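PDB 4F0H: ribulose bisphosphate carboxylase small chain from Galdieria sulphuraria, which forms the small subunit of ribulose bisphosphate carboxylase, the carbon dioxide-fixing enzyme, and probably helps to hold its large subunits together. Local coordinates for residues 39-44 with 125-130; 81-86 with 95-100. All blocks are in the same frame, centred on the assembly; numbering follows the deposited sequence.

Contact 1 of 2, residues 39-44 with 125-130; sequences NDIHPR and IQAYET
The imidazole of H42 turns an edge to I125, with H42 CD2 3.1 Å from I125 O close to the ring plane, while P43 CD lies over one face, offset toward the rim. At the same edge H42 NE2 meets a water that also accepts from I125 N. R44 N donates to H42 ND1 (2.8 Å) near the ring plane, and with the water this helps to set how the ring is turned. I125 sets CG2 4.0 Å from H42 NE2 and CD2, the side chains crossing at about a right angle. D40 OD1 accepts from H42 N in an Asx turn, the donor 47° out of the carboxylate plane, and from a second water bound to A127 N. T130 lays CG2 3.6 Å from D40 OD1. T130 OG1, between the backbone N and the carbonyl carbon (chi1 59°), donates to A127 O at 2.6 Å on a lone pair and accepts from Q126 NE2; T130 N also donates to A127 O. A valine here would probably leave A127 O that backbone bond and Q126 NE2 without this acceptor. Two waters thus carry polar links between loop and 125-130, small apolar groups fill in between, and D40 OD2 pairs with R113 of a second small subunit.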
loop_
_atom_site.group_PDB
_atom_site.type_symbol
_atom_site.label_atom_id
_atom_site.label_comp_id
_atom_site.label_asym_id
_atom_site.label_seq_id
_atom_site.Cartn_x
_atom_site.Cartn_y
_atom_site.Cartn_z
ATOM N N ASN B 39 2.758 -43.250 -18.929
ATOM C CA ASN B 39 3.466 -42.882 -20.159
ATOM C C ASN B 39 3.488 -41.324 -20.341
ATOM O O ASN B 39 3.698 -40.840 -21.418
ATOM C CB ASN B 39 2.940 -43.627 -21.449
ATOM C CG ASN B 39 1.467 -43.311 -21.801
ATOM O OD1 ASN B 39 0.877 -42.382 -21.298
ATOM N ND2 ASN B 39 0.841 -44.193 -22.630
ATOM N N ASP B 40 3.264 -40.555 -19.270
ATOM C CA ASP B 40 3.691 -39.137 -19.277
ATOM C C ASP B 40 4.829 -39.061 -18.248
ATOM O O ASP B 40 4.580 -39.034 -17.036
ATOM C CB ASP B 40 2.534 -38.229 -18.917
ATOM C CG ASP B 40 2.972 -36.803 -18.634
ATOM O OD1 ASP B 40 4.138 -36.468 -18.867
ATOM O OD2 ASP B 40 2.140 -35.999 -18.207
ATOM N N ILE B 41 6.068 -39.172 -18.714
ATOM C CA ILE B 41 7.218 -39.257 -17.753
ATOM C C ILE B 41 7.663 -37.861 -17.113
ATOM O O ILE B 41 8.759 -37.705 -16.543
ATOM C CB ILE B 41 8.359 -40.125 -18.349
ATOM C CG1 ILE B 41 9.327 -40.574 -17.238
ATOM C CG2 ILE B 41 9.055 -39.392 -19.494
ATOM C CD1 ILE B 41 8.807 -41.577 -16.286
ATOM N N HIS B 42 6.810 -36.839 -17.230
ATOM C CA HIS B 42 7.131 -35.536 -16.618
ATOM C C HIS B 42 7.440 -35.763 -15.126
ATOM O O HIS B 42 6.723 -36.511 -14.416
ATOM C CB HIS B 42 5.929 -34.603 -16.755
ATOM C CG HIS B 42 6.243 -33.159 -16.483
ATOM N ND1 HIS B 42 6.429 -32.652 -15.198
ATOM C CD2 HIS B 42 6.428 -32.118 -17.334
ATOM C CE1 HIS B 42 6.693 -31.349 -15.280
ATOM N NE2 HIS B 42 6.686 -31.001 -16.565
ATOM N N PRO B 43 8.474 -35.107 -14.642
ATOM C CA PRO B 43 8.860 -35.229 -13.235
ATOM C C PRO B 43 7.888 -34.651 -12.257
ATOM O O PRO B 43 8.042 -34.921 -11.051
ATOM C CB PRO B 43 10.141 -34.380 -13.138
ATOM C CG PRO B 43 10.071 -33.439 -14.299
ATOM C CD PRO B 43 9.403 -34.213 -15.399
ATOM N N ARG B 44 6.911 -33.855 -12.728
ATOM C CA ARG B 44 5.908 -33.346 -11.807
ATOM C C ARG B 44 4.576 -34.092 -11.984
ATOM O O ARG B 44 3.581 -33.615 -11.502
ATOM C CB ARG B 44 5.659 -31.853 -11.980
ATOM C CG ARG B 44 6.929 -30.974 -12.030
ATOM C CD ARG B 44 7.540 -30.678 -10.645
ATOM N NE ARG B 44 6.615 -30.004 -9.709
ATOM C CZ ARG B 44 6.419 -28.686 -9.603
ATOM N NH1 ARG B 44 7.077 -27.821 -10.357
ATOM N NH2 ARG B 44 5.557 -28.219 -8.711
ATOM N N ILE B 125 8.462 -27.782 -19.428
ATOM C CA ILE B 125 9.062 -28.972 -19.917
ATOM C C ILE B 125 7.918 -29.873 -20.346
ATOM O O ILE B 125 6.950 -30.022 -19.623
ATOM C CB ILE B 125 9.856 -29.547 -18.702
ATOM C CG1 ILE B 125 11.215 -28.790 -18.610
ATOM C CG2 ILE B 125 10.017 -31.069 -18.728
ATOM C CD1 ILE B 125 11.833 -28.902 -17.198
ATOM N N GLN B 126 8.047 -30.506 -21.504
ATOM C CA GLN B 126 6.974 -31.340 -22.031
ATOM C C GLN B 126 7.582 -32.598 -22.662
ATOM O O GLN B 126 8.462 -32.511 -23.500
ATOM C CB GLN B 126 6.235 -30.609 -23.152
ATOM C CG GLN B 126 5.027 -31.425 -23.714
ATOM C CD GLN B 126 3.727 -31.081 -22.972
ATOM O OE1 GLN B 126 3.525 -29.913 -22.695
ATOM N NE2 GLN B 126 2.850 -32.102 -22.617
ATOM N N ALA B 127 7.160 -33.775 -22.224
ATOM C CA ALA B 127 7.767 -34.953 -22.786
ATOM C C ALA B 127 7.332 -35.095 -24.251
ATOM O O ALA B 127 6.147 -34.948 -24.565
ATOM C CB ALA B 127 7.378 -36.215 -21.965
ATOM N N TYR B 128 8.263 -35.442 -25.141
ATOM C CA TYR B 128 7.874 -35.566 -26.540
ATOM C C TYR B 128 6.764 -36.558 -26.753
ATOM O O TYR B 128 5.873 -36.336 -27.548
ATOM C CB TYR B 128 9.104 -35.971 -27.372
ATOM C CG TYR B 128 9.971 -34.771 -27.549
ATOM C CD1 TYR B 128 11.237 -34.685 -26.950
ATOM C CD2 TYR B 128 9.498 -33.688 -28.267
ATOM C CE1 TYR B 128 12.010 -33.575 -27.100
ATOM C CE2 TYR B 128 10.306 -32.541 -28.431
ATOM C CZ TYR B 128 11.527 -32.483 -27.839
ATOM O OH TYR B 128 12.316 -31.342 -28.022
ATOM N N GLU B 129 6.768 -37.672 -26.031
ATOM C CA GLU B 129 5.691 -38.626 -26.336
ATOM C C GLU B 129 4.319 -38.035 -26.001
ATOM O O GLU B 129 3.318 -38.522 -26.473
ATOM C CB GLU B 129 5.925 -39.958 -25.667
ATOM C CG GLU B 129 7.108 -40.639 -26.364
ATOM C CD GLU B 129 6.758 -41.019 -27.810
ATOM O OE1 GLU B 129 5.747 -41.763 -28.030
ATOM O OE2 GLU B 129 7.485 -40.575 -28.708
ATOM N N THR B 130 4.255 -36.982 -25.189
ATOM C CA THR B 130 2.912 -36.515 -24.814
ATOM C C THR B 130 2.387 -35.552 -25.864
ATOM O O THR B 130 1.288 -35.054 -25.720
ATOM C CB THR B 130 2.892 -35.788 -23.450
ATOM O OG1 THR B 130 3.774 -34.664 -23.513
ATOM C CG2 THR B 130 3.333 -36.702 -22.343
HETATM O O HOH W 1 4.944 -34.157 -20.184
HETATM O O HOH W 2 7.040 -28.044 -16.767
#

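Contact 2 of 2, residues 81-86 with 95-100; sequences KVVGFS and IISFIV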
loop_
_atom_site.group_PDB
_atom_site.type_symbol
_atom_site.label_atom_id
_atom_site.label_comp_id
_atom_site.label_asym_id
_atom_site.label_seq_id
_atom_site.Cartn_x
_atom_site.Cartn_y
_atom_site.Cartn_z
ATOM N N LYS B 81 6.810 -48.587 -11.999
ATOM C CA LYS B 81 7.601 -48.509 -10.813
ATOM C C LYS B 81 6.995 -49.225 -9.643
ATOM O O LYS B 81 5.776 -49.448 -9.573
ATOM C CB LYS B 81 7.867 -47.058 -10.401
ATOM C CG LYS B 81 6.583 -46.224 -10.209
ATOM C CD LYS B 81 6.928 -44.811 -9.777
ATOM C CE LYS B 81 5.748 -44.067 -9.143
ATOM N NZ LYS B 81 6.025 -42.610 -9.290
ATOM N N VAL B 82 7.857 -49.550 -8.688
ATOM C CA VAL B 82 7.353 -50.178 -7.483
ATOM C C VAL B 82 7.546 -49.209 -6.379
ATOM O O VAL B 82 8.600 -48.546 -6.339
ATOM C CB VAL B 82 8.093 -51.518 -7.181
ATOM C CG1 VAL B 82 7.562 -52.096 -5.882
ATOM C CG2 VAL B 82 7.819 -52.503 -8.312
ATOM N N VAL B 83 6.571 -49.095 -5.487
ATOM C CA VAL B 83 6.631 -48.016 -4.511
ATOM C C VAL B 83 6.388 -48.618 -3.143
ATOM O O VAL B 83 5.528 -49.449 -3.012
ATOM C CB VAL B 83 5.528 -46.948 -4.804
ATOM C CG1 VAL B 83 5.609 -45.834 -3.820
ATOM C CG2 VAL B 83 5.756 -46.305 -6.132
ATOM N N GLY B 84 7.153 -48.238 -2.121
ATOM C CA GLY B 84 6.887 -48.806 -0.777
ATOM C C GLY B 84 6.502 -47.678 0.146
ATOM O O GLY B 84 7.287 -46.693 0.303
ATOM N N PHE B 85 5.295 -47.797 0.730
ATOM C CA PHE B 85 4.692 -46.781 1.588
ATOM C C PHE B 85 4.893 -47.242 3.022
ATOM O O PHE B 85 4.527 -48.385 3.374
ATOM C CB PHE B 85 3.173 -46.735 1.345
ATOM C CG PHE B 85 2.805 -46.347 -0.026
ATOM C CD1 PHE B 85 2.922 -45.009 -0.439
ATOM C CD2 PHE B 85 2.356 -47.286 -0.918
ATOM C CE1 PHE B 85 2.593 -44.643 -1.737
ATOM C CE2 PHE B 85 2.004 -46.931 -2.244
ATOM C CZ PHE B 85 2.141 -45.610 -2.655
ATOM N N SER B 86 5.477 -46.351 3.832
ATOM C CA SER B 86 5.611 -46.561 5.270
ATOM C C SER B 86 4.461 -45.881 6.004
ATOM O O SER B 86 4.082 -44.719 5.684
ATOM C CB SER B 86 6.904 -45.971 5.756
ATOM O OG SER B 86 6.819 -45.845 7.179
ATOM N N ILE B 95 8.905 -44.354 1.093
ATOM C CA ILE B 95 10.283 -44.435 1.465
ATOM C C ILE B 95 11.176 -45.144 0.430
ATOM O O ILE B 95 12.370 -45.245 0.653
ATOM C CB ILE B 95 10.541 -45.061 2.876
ATOM C CG1 ILE B 95 10.250 -46.543 2.878
ATOM C CG2 ILE B 95 9.793 -44.303 4.033
ATOM C CD1 ILE B 95 11.074 -47.274 4.072
ATOM N N ILE B 96 10.608 -45.630 -0.684
ATOM C CA ILE B 96 11.424 -46.171 -1.746
ATOM C C ILE B 96 10.528 -46.245 -2.980
ATOM O O ILE B 96 9.303 -46.508 -2.841
ATOM C CB ILE B 96 11.978 -47.564 -1.365
ATOM C CG1 ILE B 96 12.898 -48.098 -2.433
ATOM C CG2 ILE B 96 10.875 -48.579 -1.188
ATOM C CD1 ILE B 96 13.550 -49.397 -2.064
ATOM N N SER B 97 11.112 -46.015 -4.150
ATOM C CA SER B 97 10.353 -46.006 -5.458
ATOM C C SER B 97 11.353 -46.224 -6.603
ATOM O O SER B 97 12.239 -45.404 -6.806
ATOM C CB SER B 97 9.626 -44.687 -5.606
ATOM O OG SER B 97 9.080 -44.482 -6.890
ATOM N N PHE B 98 11.265 -47.361 -7.311
ATOM C CA PHE B 98 12.232 -47.605 -8.364
ATOM C C PHE B 98 11.556 -48.204 -9.604
ATOM O O PHE B 98 10.478 -48.895 -9.569
ATOM C CB PHE B 98 13.360 -48.513 -7.839
ATOM C CG PHE B 98 12.863 -49.806 -7.319
ATOM C CD1 PHE B 98 12.491 -49.934 -5.994
ATOM C CD2 PHE B 98 12.751 -50.915 -8.162
ATOM C CE1 PHE B 98 12.027 -51.136 -5.509
ATOM C CE2 PHE B 98 12.277 -52.118 -7.680
ATOM C CZ PHE B 98 11.897 -52.218 -6.337
ATOM N N ILE B 99 12.202 -47.938 -10.715
ATOM C CA ILE B 99 11.726 -48.331 -11.987
ATOM C C ILE B 99 12.030 -49.817 -12.238
ATOM O O ILE B 99 13.158 -50.293 -12.018
ATOM C CB ILE B 99 12.386 -47.513 -13.128
ATOM C CG1 ILE B 99 12.214 -46.014 -12.913
ATOM C CG2 ILE B 99 11.828 -47.914 -14.495
ATOM C CD1 ILE B 99 10.900 -45.552 -13.102
ATOM N N VAL B 100 10.994 -50.524 -12.712
ATOM C CA VAL B 100 11.075 -51.973 -13.093
ATOM C C VAL B 100 10.678 -52.218 -14.537
ATOM O O VAL B 100 10.694 -53.362 -15.032
ATOM C CB VAL B 100 10.184 -52.861 -12.210
ATOM C CG1 VAL B 100 10.594 -52.781 -10.802
ATOM C CG2 VAL B 100 8.687 -52.476 -12.399
HETATM O O HOH W 3 7.479 -42.158 -6.892
#
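K81 runs alongside S97 on one face of an antiparallel hairpin. Its CB sits 3.3 Å from F98 O; chi1 of 56° places CG between the backbone N and the carbonyl carbon, and from there the chain is extended. K81 CD passes S97 OG at 3.6 Å, and CE follows a little farther off. At the tip, K81 NZ and S97 OG share one water, 2.8 Å from each. The ammonium thus reaches the serine through a single bridging water, and it makes a cation-pi contact with W48 besides. Beneath these side chains V82 and F98 form a hydrogen-bonded pair: V82 N donates to F98 O at 2.8 Å, and F98 N returns the bond to V82 O at 3.1 Å. Toward the turn, G84 N bonds I96 O and G84 O receives I95 N almost head-on. S97 CA-H is directed at V82 O, and K81 CA lies close to F98 O in a more bent CA-H...O contact. The face bearing V82 is apolar. V82 CB stands 3.9 Å above the F98 ring, offset toward its rim, and V82 CG2 packs on V100 CG1 at 3.7 Å, the two valines crossing at about a right angle. Helix 16-28 covers this face, with Q22 and M26 against I96, Q22 against F98 and I19 against V100. Strand 32-38 flanks 79-86 on its other side through backbone bonds to K81, V83 and F85, so 79-86 is an inner strand of the small-subunit sheet and 93-101 its outermost strand within the chain.

Both contacts are buried, yet they build different parts of the subunit. Contact 2 lies nearer the chain centre and joins neighbouring strands of the main sheet through backbone bonds and an apolar face under helix 16-28, with one water-bridged polar pair on the opposite face. Contact 1 lies farther out, where the loop leaving strand 32-38 meets strand 121-127; side-chain polar groups and waters do much of the work there, and a second copy of the protein lies within reach of six of its residues. The centres of contact 1 and contact 2 are about 20 Å apart. Contact 2 is nested in the chain loop closed by contact 1, and strand 32-38, which pairs with 79-86 and leads into 39-44, connects them.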